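PDB 3C12: flagellar protein from Xanthomonas campestris pv. campestris, which is probably required for flagellar hook formation as the hook-capping protein and may act as a scaffold, seen here as its C-terminal Ig-like and tudor-like part. Local coordinates for residues F68-T73 against G83-T88; A89-T92 against K98-L101; L119-T124 against S129-V134. All coordinates share one frame; numbering follows the deposited sequence.

How the contacts relate
The three contacts follow one another along the chain without interleaving. Contact 1 lies within the Ig-like domain and links strands 64-70 and 83-93 through their side chains. Contact 2 continues along strand 83-93, which folds back on strand 98-115 as a hairpin; the two centres are about 17 Å apart, and T88 touches K100. Strand 98-115 then runs on to pair with strand 118-123, one arm of the hairpin in contact 3, whose centre is about 20 Å from that of contact 1 and 27 Å from that of contact 2. Contact 3 lies across the chain's centre from both. Strand 98-115, interrupted along its length, runs from the Ig-like to the tudor-like region.

Contact 1 (F68-T73 against G83-T88); sequences FAWDGT and GKYGIT
W70 meets Y85, and F68 meets I87, in two neighbouring contacts that illustrate how strands that are not paired through backbone hydrogen bonds are joined by their interior side chains. The CA atoms of W70 and I87, the closest pair, are 10.1 Å apart, and the gap is bridged from both directions. W70 is the side chain to follow. Its CB points toward strand 83-88, and CG anti to the backbone N (chi1 179°) carries the indole across toward strand 83-93. On the five-membered ring, NE1 donates a hydrogen bond of 2.6 Å to T73 O, a partner lying close to the indole plane. The loop that supplies this carbonyl also lays G72 CA over one face of the ring system, and is itself tied by an Asx turn in which T73 N reaches D71 OD1 at 3.1 Å. At the far end of the indole, CZ3 comes 3.9 Å from Y85 CD1 and CH2 4.1 Å from Y85 CG. The six-membered ring of W70 therefore presents its edge to the face of Y85, a T-shaped stack with centroids 5.2 Å apart and planes at 71°. At the far end of the Y85 ring, OH is hydrogen-bonded to A81 O.

The second contact is simpler. I87, extended to its tip, places CD1 over one face of the F68 ring, 3.6 Å from F68 CZ and 19° off the ring normal through the centroid, a CH-pi contact offset toward the rim. F43 and I45 of strand 39-46 join the same apolar cluster, as does V53 of strand 52-60 beside W70. Inward-facing aromatic and aliphatic groups packed between facing strands form the hydrophobic core of an Ig-like beta sandwich.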
# COMPACT_ATOMS: atom_id res chain seq x y z
N PHE A 68 11.39 -8.67 -1.71
CA PHE A 68 11.92 -8.09 -2.93
C PHE A 68 13.11 -7.21 -2.58
O PHE A 68 13.23 -6.75 -1.44
CB PHE A 68 10.85 -7.25 -3.65
CG PHE A 68 10.53 -5.94 -2.98
CD1 PHE A 68 11.40 -4.87 -3.06
CD2 PHE A 68 9.35 -5.79 -2.26
CE1 PHE A 68 11.11 -3.66 -2.44
CE2 PHE A 68 9.05 -4.59 -1.64
CZ PHE A 68 9.93 -3.52 -1.73
N ALA A 69 13.99 -6.98 -3.54
CA ALA A 69 15.16 -6.16 -3.31
C ALA A 69 15.66 -5.52 -4.59
O ALA A 69 15.94 -6.20 -5.58
CB ALA A 69 16.27 -6.98 -2.67
N TRP A 70 15.77 -4.19 -4.58
CA TRP A 70 16.26 -3.46 -5.74
C TRP A 70 17.65 -2.96 -5.41
O TRP A 70 17.87 -2.36 -4.36
CB TRP A 70 15.33 -2.30 -6.08
CG TRP A 70 15.80 -1.49 -7.25
CD1 TRP A 70 16.35 -1.97 -8.40
CD2 TRP A 70 15.75 -0.07 -7.39
NE1 TRP A 70 16.66 -0.93 -9.24
CE2 TRP A 70 16.30 0.25 -8.65
CE3 TRP A 70 15.30 0.98 -6.57
CZ2 TRP A 70 16.41 1.56 -9.11
CZ3 TRP A 70 15.41 2.28 -7.03
CH2 TRP A 70 15.96 2.56 -8.29
N ASP A 71 18.59 -3.22 -6.31
CA ASP A 71 19.98 -2.80 -6.14
C ASP A 71 20.21 -1.33 -6.48
O ASP A 71 21.33 -0.84 -6.40
CB ASP A 71 20.90 -3.68 -6.99
CG ASP A 71 20.38 -3.86 -8.39
OD1 ASP A 71 19.79 -2.90 -8.93
OD2 ASP A 71 20.57 -4.95 -8.96
N GLY A 72 19.16 -0.63 -6.88
CA GLY A 72 19.31 0.78 -7.20
C GLY A 72 19.81 1.08 -8.59
O GLY A 72 20.30 2.18 -8.87
N THR A 73 19.71 0.10 -9.48
CA THR A 73 20.15 0.28 -10.86
C THR A 73 18.98 0.05 -11.81
O THR A 73 18.01 -0.63 -11.46
CB THR A 73 21.28 -0.70 -11.21
OG1 THR A 73 20.92 -2.02 -10.81
CG2 THR A 73 22.56 -0.29 -10.51
N GLY A 83 17.16 9.01 -4.06
CA GLY A 83 15.83 9.60 -4.03
C GLY A 83 14.74 8.56 -3.89
O GLY A 83 15.01 7.37 -3.69
N LYS A 84 13.49 9.02 -4.00
CA LYS A 84 12.32 8.16 -3.88
C LYS A 84 11.82 7.68 -5.24
O LYS A 84 11.73 8.46 -6.18
CB LYS A 84 11.19 8.90 -3.15
CG LYS A 84 11.57 9.34 -1.73
CD LYS A 84 10.45 10.10 -1.06
CE LYS A 84 10.86 10.54 0.35
NZ LYS A 84 9.85 11.41 1.00
N TYR A 85 11.51 6.40 -5.34
CA TYR A 85 11.02 5.82 -6.58
C TYR A 85 9.74 5.06 -6.32
O TYR A 85 9.56 4.49 -5.24
CB TYR A 85 12.05 4.86 -7.17
CG TYR A 85 13.26 5.55 -7.71
CD1 TYR A 85 14.29 5.99 -6.87
CD2 TYR A 85 13.38 5.81 -9.07
CE1 TYR A 85 15.39 6.66 -7.36
CE2 TYR A 85 14.48 6.48 -9.59
CZ TYR A 85 15.48 6.90 -8.73
OH TYR A 85 16.55 7.57 -9.26
N GLY A 86 8.85 5.05 -7.31
CA GLY A 86 7.59 4.35 -7.16
C GLY A 86 7.73 2.86 -7.42
O GLY A 86 8.47 2.44 -8.30
N ILE A 87 7.02 2.05 -6.63
CA ILE A 87 7.08 0.61 -6.82
C ILE A 87 5.69 -0.02 -6.88
O ILE A 87 4.82 0.24 -6.05
CB ILE A 87 7.90 -0.09 -5.71
CG1 ILE A 87 7.88 -1.60 -5.96
CG2 ILE A 87 7.34 0.23 -4.33
CD1 ILE A 87 8.52 -2.42 -4.89
N THR A 88 5.50 -0.86 -7.89
CA THR A 88 4.24 -1.56 -8.09
C THR A 88 4.50 -3.06 -8.14
O THR A 88 5.46 -3.52 -8.75
CB THR A 88 3.57 -1.09 -9.39
OG1 THR A 88 3.23 0.29 -9.26
CG2 THR A 88 2.31 -1.90 -9.66

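Contact 2 (A89-T92 against K98-L101); sequences ATQT and KSKL
The beta hairpin of strands 83-93 and 98-115 is held together here by Q91 and S99, an antiparallel hydrogen-bonded pair whose backbones exchange two bonds. Q91 N donates to S99 O at 2.6 Å, while S99 N returns a bond of 2.9 Å to Q91 O. Two residues along, L101 N donates to A89 O at 3.0 Å. The non-hydrogen-bonded pairs flank Q91 and S99: T90 with K100 on the side of A89, and T92 with K98 on the side away from it. Here the carbonyls take a second, softer partner: S99 O, already bonded to Q91 N, also receives a CA-H...O contact from T90 CA at 3.3 Å, and Q91 O receives one from K98 CA at 3.2 Å. The two strand segments run at 145° to each other, an antiparallel ladder with a marked twist.

Each face of the ladder has its own character. On the face of Q91, S99 and L101, the leucine leans back across the strands until CD1 lies 3.6 Å from Q91 CB, so it comes closest to the root of the glutamine side chain. The face of T90, T92, K98 and K100 is more polar. K98 runs beside T92, pointing the same way, and a bend at its last torsion (chi4 -44°) brings NZ within 3.6 Å of T92 OG1. T90 instead turns its methyl, CG2, toward S99 O.

I87 of the second subunit packs against K100. In the Ig-like domain, strand 39-46 pairs with the other side of strand 83-93 through T90 and T92, while V33 and A35 of strand 29-35 pack on A89, Q91 and L101.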
# COMPACT_ATOMS: atom_id res chain seq x y z
N ALA A 89 3.63 -3.82 -7.48
CA ALA A 89 3.80 -5.26 -7.46
C ALA A 89 2.60 -5.95 -8.05
O ALA A 89 1.46 -5.69 -7.68
CB ALA A 89 4.01 -5.74 -6.04
N THR A 90 2.88 -6.84 -9.00
CA THR A 90 1.83 -7.59 -9.65
C THR A 90 2.10 -9.07 -9.55
O THR A 90 3.17 -9.55 -9.91
CB THR A 90 1.70 -7.23 -11.11
OG1 THR A 90 1.65 -5.81 -11.25
CG2 THR A 90 0.43 -7.86 -11.69
N GLN A 91 1.09 -9.78 -9.07
CA GLN A 91 1.18 -11.21 -8.90
C GLN A 91 0.57 -11.89 -10.11
O GLN A 91 -0.37 -11.39 -10.73
CB GLN A 91 0.41 -11.63 -7.64
CG GLN A 91 0.59 -13.08 -7.25
CD GLN A 91 -0.55 -13.57 -6.38
OE1 GLN A 91 -1.65 -13.82 -6.88
NE2 GLN A 91 -0.30 -13.71 -5.08
N THR A 92 1.13 -13.04 -10.43
CA THR A 92 0.67 -13.88 -11.53
C THR A 92 0.72 -15.28 -10.95
O THR A 92 1.79 -15.76 -10.58
CB THR A 92 1.63 -13.81 -12.73
OG1 THR A 92 1.69 -12.47 -13.24
CG2 THR A 92 1.16 -14.75 -13.82
N LYS A 98 -3.72 -12.43 -13.08
CA LYS A 98 -2.96 -11.30 -12.53
C LYS A 98 -3.68 -10.52 -11.43
O LYS A 98 -4.90 -10.42 -11.43
CB LYS A 98 -2.62 -10.30 -13.63
CG LYS A 98 -1.62 -10.74 -14.65
CD LYS A 98 -1.32 -9.57 -15.58
CE LYS A 98 -0.43 -9.98 -16.74
NZ LYS A 98 0.70 -10.86 -16.28
N SER A 99 -2.89 -9.96 -10.52
CA SER A 99 -3.44 -9.15 -9.44
C SER A 99 -2.38 -8.21 -8.83
O SER A 99 -1.19 -8.53 -8.80
CB SER A 99 -4.07 -10.03 -8.35
OG SER A 99 -3.11 -10.84 -7.70
N LYS A 100 -2.82 -7.05 -8.37
CA LYS A 100 -1.93 -6.08 -7.75
C LYS A 100 -1.88 -6.35 -6.26
O LYS A 100 -2.90 -6.55 -5.62
CB LYS A 100 -2.43 -4.64 -8.00
CG LYS A 100 -1.52 -3.83 -8.93
CD LYS A 100 -2.10 -2.44 -9.30
CE LYS A 100 -2.09 -1.42 -8.13
NZ LYS A 100 -0.74 -0.86 -7.73
N LEU A 101 -0.67 -6.40 -5.71
CA LEU A 101 -0.49 -6.66 -4.29
C LEU A 101 0.05 -5.42 -3.59
O LEU A 101 0.77 -4.63 -4.19
CB LEU A 101 0.48 -7.81 -4.08
CG LEU A 101 0.25 -9.14 -4.81
CD1 LEU A 101 1.47 -10.01 -4.61
CD2 LEU A 101 -1.01 -9.84 -4.32

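Contact 3 (L119-T124 against S129-V134); sequences LYLNLT and SPLANV
L121 and S129 form the hydrogen-bonded pair at the heart of the beta hairpin of strands 118-123 and 127-130, which belongs to the tudor-like region and exemplifies how a short ladder is extended by apolar contacts beyond its last rung.

The polar interactions are between backbones. L121 N donates to S129 O at 2.7 Å, and S129 N answers L121 O at 3.0 Å. Farther along, L131 N offers a weak bond of 3.3 Å to L119 O, where 129-134 leaves the sheet; N133 N bonds to P130 O, closing a beta turn.

The apolar contacts fall on both faces. On one, Y120 and P130 form the non-hydrogen-bonded pair, and the tyrosine ring approaches the proline obliquely, with CE2 3.6 Å from P130 CB; its hydroxyl is bonded elsewhere, to D117 O. On the face of L121 and S129, V14 and V16 of strand 13-17 pack on L123, S129 and V134, and L9 lies against L121 and L131. L123 CD1 rests on S129 CB. L119 CD2 touches L131 CB at 3.8 Å as the two side chains cross.

The two branches of L121 reach different residues of the turn region: with CG beside the backbone N (chi1 -44°), CD2 reaches L131 CD2 at 4.0 Å, while CD1 meets V134 CG2 at 3.7 Å.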
# COMPACT_ATOMS: atom_id res chain seq x y z
N LEU A 119 2.56 10.75 18.02
CA LEU A 119 3.93 10.33 17.78
C LEU A 119 4.19 9.87 16.33
O LEU A 119 3.40 9.11 15.75
CB LEU A 119 4.30 9.23 18.76
CG LEU A 119 5.76 8.78 18.77
CD1 LEU A 119 6.05 7.99 20.04
CD2 LEU A 119 6.06 7.95 17.53
N TYR A 120 5.30 10.34 15.77
CA TYR A 120 5.69 10.01 14.40
C TYR A 120 7.09 9.46 14.27
O TYR A 120 8.00 9.84 15.01
CB TYR A 120 5.56 11.25 13.52
CG TYR A 120 4.13 11.70 13.40
CD1 TYR A 120 3.51 12.41 14.43
CD2 TYR A 120 3.34 11.29 12.31
CE1 TYR A 120 2.14 12.69 14.40
CE2 TYR A 120 1.98 11.57 12.25
CZ TYR A 120 1.37 12.26 13.31
OH TYR A 120 0.01 12.49 13.29
N LEU A 121 7.27 8.55 13.32
CA LEU A 121 8.57 7.95 13.08
C LEU A 121 9.19 8.67 11.91
O LEU A 121 8.51 8.97 10.92
CB LEU A 121 8.45 6.47 12.73
CG LEU A 121 7.50 5.60 13.53
CD1 LEU A 121 7.85 4.14 13.28
CD2 LEU A 121 7.61 5.92 15.01
N ASN A 122 10.48 8.95 12.02
CA ASN A 122 11.20 9.62 10.96
C ASN A 122 12.00 8.54 10.28
O ASN A 122 13.06 8.13 10.75
CB ASN A 122 12.08 10.71 11.56
CG ASN A 122 11.29 11.64 12.45
OD1 ASN A 122 10.28 12.21 12.03
ND2 ASN A 122 11.73 11.78 13.70
N LEU A 123 11.44 8.05 9.18
CA LEU A 123 12.02 6.97 8.40
C LEU A 123 13.05 7.49 7.42
O LEU A 123 12.77 8.37 6.61
CB LEU A 123 10.91 6.23 7.68
CG LEU A 123 9.77 5.81 8.61
CD1 LEU A 123 8.67 5.20 7.79
CD2 LEU A 123 10.27 4.83 9.67
N THR A 124 14.25 6.93 7.50
CA THR A 124 15.35 7.33 6.65
C THR A 124 15.04 7.05 5.18
O THR A 124 14.77 5.91 4.80
CB THR A 124 16.63 6.59 7.03
OG1 THR A 124 16.82 6.69 8.45
CG2 THR A 124 17.83 7.21 6.32
N SER A 129 6.13 8.84 9.13
CA SER A 129 5.16 7.80 9.27
C SER A 129 4.57 7.76 10.66
O SER A 129 5.30 7.73 11.65
CB SER A 129 5.77 6.43 8.97
OG SER A 129 4.79 5.42 9.17
N PRO A 130 3.24 7.78 10.75
CA PRO A 130 2.62 7.74 12.07
C PRO A 130 2.78 6.34 12.68
O PRO A 130 2.62 5.32 12.00
CB PRO A 130 1.17 8.07 11.76
CG PRO A 130 0.98 7.54 10.38
CD PRO A 130 2.24 7.99 9.70
N LEU A 131 3.14 6.31 13.95
CA LEU A 131 3.29 5.05 14.66
C LEU A 131 1.87 4.51 14.57
O LEU A 131 0.95 5.10 15.15
CB LEU A 131 3.67 5.33 16.12
CG LEU A 131 3.96 4.17 17.07
CD1 LEU A 131 2.66 3.48 17.45
CD2 LEU A 131 4.95 3.22 16.40
N ALA A 132 1.68 3.42 13.83
CA ALA A 132 0.35 2.82 13.63
C ALA A 132 0.36 2.24 12.24
O ALA A 132 -0.17 1.15 12.01
CB ALA A 132 -0.76 3.88 13.73
N ASN A 133 0.95 2.99 11.31
CA ASN A 133 1.05 2.55 9.94
C ASN A 133 2.09 1.46 9.90
O ASN A 133 2.29 0.83 8.87
CB ASN A 133 1.47 3.70 9.02
CG ASN A 133 0.36 4.71 8.80
OD1 ASN A 133 0.28 5.32 7.74
ND2 ASN A 133 -0.49 4.89 9.80
N VAL A 134 2.76 1.23 11.02
CA VAL A 134 3.79 0.20 11.07
C VAL A 134 3.18 -1.20 11.01
O VAL A 134 2.20 -1.49 11.70
CB VAL A 134 4.66 0.31 12.34
CG1 VAL A 134 5.81 -0.70 12.27
CG2 VAL A 134 5.19 1.72 12.47